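Local coordinates for interphotoreceptor retinoid-binding protein (Xenopus laevis, PDB 1J7X) that probably binds retinoids and carries them between photoreceptors and the neighbouring pigment epithelium, at residues A[26-31]-A[55-60]. Residues are numbered along the deposited sequence; the frame is centred on the assembly and turned at random.
Sequences PTLLQH and QSLTED
L28 and L57 mark where helix 25-31 meets the end of helix 43-58: their CA atoms, 7.3 Å apart, are the nearest pair across the two segments. No hydrogen bond crosses between them, and only about 193 Å² of surface is buried, both sides counted. Past T58 the second helix stops; E59 takes a positive phi (56°), although its N still reaches Q55 O. The contact is carried by L57, which enters the notch between L28 and H31, one turn apart on the first helix. Its CD1 lies 3.6 Å from H31 CB and also meets L28 CD2, at 3.9 Å; the two leucines run alongside one another head to tail. The other methyl, CD2, comes at a slant to the CD2 corner of the H31 ring, at 3.6 Å. In H31 a chi1 of -79° places CG beside the backbone N and turns ring CD2 to this methyl. Cutting H31 back to an alanine would keep CB against L57 CD1 but would probably leave L57 CD2 without its ring partner. L28 CD2 additionally touches T58 CG2, at 4.1 Å, the threonine side chain standing nearly perpendicular to that of L28. T58 is two-sided: its methyl serves the apolar contact while OG1, at chi1 66°, bonds to L54 O and accepts from D60 N in an ST turn. A second bond, from Q55 NE2 to D60 O, 3.0 Å, holds the chain just past the helix; the donor stands above the carbonyl plane, the acceptor in the Q55 amide plane. D60 OD1 forms a salt bridge with R62 and OD2 a hydrogen bond with Y19. Within the N-terminal helical part of this IRBP module, therefore, apolar contacts join the two helices, while polar bonds fix the turn.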
loop_
_atom_site.group_PDB
_atom_site.type_symbol
_atom_site.label_atom_id
_atom_site.label_comp_id
_atom_site.label_asym_id
_atom_site.label_seq_id
_atom_site.Cartn_x
_atom_site.Cartn_y
_atom_site.Cartn_z
ATOM N N PRO A 26 -26.804 4.190 6.005
ATOM C CA PRO A 26 -28.088 4.587 6.642
ATOM C C PRO A 26 -27.967 5.800 7.511
ATOM O O PRO A 26 -28.680 6.788 7.320
ATOM C CB PRO A 26 -28.470 3.337 7.386
ATOM C CG PRO A 26 -27.928 2.253 6.610
ATOM C CD PRO A 26 -26.518 2.730 6.201
ATOM N N THR A 27 -27.014 5.771 8.442
ATOM C CA THR A 27 -26.746 6.879 9.337
ATOM C C THR A 27 -26.306 8.196 8.674
ATOM O O THR A 27 -26.733 9.319 9.073
ATOM C CB THR A 27 -25.744 6.398 10.367
ATOM O OG1 THR A 27 -26.418 5.416 11.129
ATOM C CG2 THR A 27 -25.411 7.484 11.370
ATOM N N LEU A 28 -25.521 8.065 7.603
ATOM C CA LEU A 28 -25.056 9.216 6.869
ATOM C C LEU A 28 -26.242 9.859 6.146
ATOM O O LEU A 28 -26.333 11.093 6.015
ATOM C CB LEU A 28 -24.044 8.771 5.843
ATOM C CG LEU A 28 -22.694 8.572 6.420
ATOM C CD1 LEU A 28 -21.788 7.788 5.367
ATOM C CD2 LEU A 28 -22.059 9.895 6.716
ATOM N N LEU A 29 -27.137 9.007 5.650
ATOM C CA LEU A 29 -28.342 9.516 4.932
ATOM C C LEU A 29 -29.319 10.190 5.934
ATOM O O LEU A 29 -30.140 11.063 5.537
ATOM C CB LEU A 29 -29.076 8.364 4.159
ATOM C CG LEU A 29 -28.581 8.113 2.735
ATOM C CD1 LEU A 29 -28.965 9.259 1.790
ATOM C CD2 LEU A 29 -27.144 8.000 2.683
ATOM N N GLN A 30 -29.203 9.864 7.210
ATOM C CA GLN A 30 -30.021 10.546 8.228
ATOM C C GLN A 30 -29.381 11.886 8.622
ATOM O O GLN A 30 -30.071 12.919 8.756
ATOM C CB GLN A 30 -30.112 9.685 9.492
ATOM C CG GLN A 30 -30.961 8.412 9.335
ATOM C CD GLN A 30 -32.440 8.665 9.180
ATOM O OE1 GLN A 30 -32.938 9.723 9.671
ATOM N NE2 GLN A 30 -33.177 7.690 8.528
ATOM N N HIS A 31 -28.060 11.902 8.823
ATOM C CA HIS A 31 -27.450 13.087 9.327
ATOM C C HIS A 31 -27.237 14.160 8.254
ATOM O O HIS A 31 -27.429 15.333 8.483
ATOM C CB HIS A 31 -26.122 12.727 9.956
ATOM C CG HIS A 31 -26.235 12.157 11.325
ATOM N ND1 HIS A 31 -26.836 12.825 12.364
ATOM C CD2 HIS A 31 -25.807 10.977 11.835
ATOM C CE1 HIS A 31 -26.767 12.093 13.454
ATOM N NE2 HIS A 31 -26.146 10.963 13.162
ATOM N N GLN A 55 -16.103 13.346 8.746
ATOM C CA GLN A 55 -15.078 12.740 9.628
ATOM C C GLN A 55 -15.679 12.487 11.016
ATOM O O GLN A 55 -15.404 11.506 11.646
ATOM C CB GLN A 55 -13.890 13.650 9.744
ATOM C CG GLN A 55 -13.051 13.775 8.511
ATOM C CD GLN A 55 -12.741 12.358 7.883
ATOM O OE1 GLN A 55 -12.268 11.423 8.607
ATOM N NE2 GLN A 55 -13.168 12.154 6.618
ATOM N N SER A 56 -16.635 13.318 11.440
ATOM C CA SER A 56 -17.272 13.043 12.727
ATOM C C SER A 56 -18.096 11.807 12.726
ATOM O O SER A 56 -18.145 11.013 13.643
ATOM C CB SER A 56 -18.116 14.233 13.112
ATOM O OG SER A 56 -17.307 15.343 13.346
ATOM N N LEU A 57 -18.711 11.562 11.609
ATOM C CA LEU A 57 -19.546 10.452 11.442
ATOM C C LEU A 57 -18.883 9.223 10.960
ATOM O O LEU A 57 -19.439 8.138 11.225
ATOM C CB LEU A 57 -20.591 10.817 10.406
ATOM C CG LEU A 57 -21.485 11.983 10.822
ATOM C CD1 LEU A 57 -22.513 12.244 9.744
ATOM C CD2 LEU A 57 -22.222 11.534 12.174
ATOM N N THR A 58 -17.730 9.319 10.271
ATOM C CA THR A 58 -17.057 8.090 9.752
ATOM C C THR A 58 -15.680 7.828 10.269
ATOM O O THR A 58 -15.211 6.711 10.246
ATOM C CB THR A 58 -16.897 8.124 8.193
ATOM O OG1 THR A 58 -15.993 9.193 7.844
ATOM C CG2 THR A 58 -18.275 8.456 7.522
ATOM N N GLU A 59 -14.945 8.840 10.676
ATOM C CA GLU A 59 -13.592 8.623 11.144
ATOM C C GLU A 59 -12.791 7.938 10.110
ATOM O O GLU A 59 -12.005 7.033 10.413
ATOM C CB GLU A 59 -13.529 7.892 12.479
ATOM C CG GLU A 59 -14.185 8.721 13.619
ATOM C CD GLU A 59 -13.927 8.030 15.003
ATOM O OE1 GLU A 59 -13.860 6.810 15.059
ATOM O OE2 GLU A 59 -13.743 8.706 15.995
ATOM N N ASP A 60 -13.033 8.301 8.868
ATOM C CA ASP A 60 -12.385 7.733 7.706
ATOM C C ASP A 60 -11.805 8.823 6.907
ATOM O O ASP A 60 -12.420 9.317 5.935
ATOM C CB ASP A 60 -13.423 6.922 6.911
ATOM C CG ASP A 60 -12.855 6.175 5.764
ATOM O OD1 ASP A 60 -11.674 6.308 5.412
ATOM O OD2 ASP A 60 -13.584 5.363 5.076
#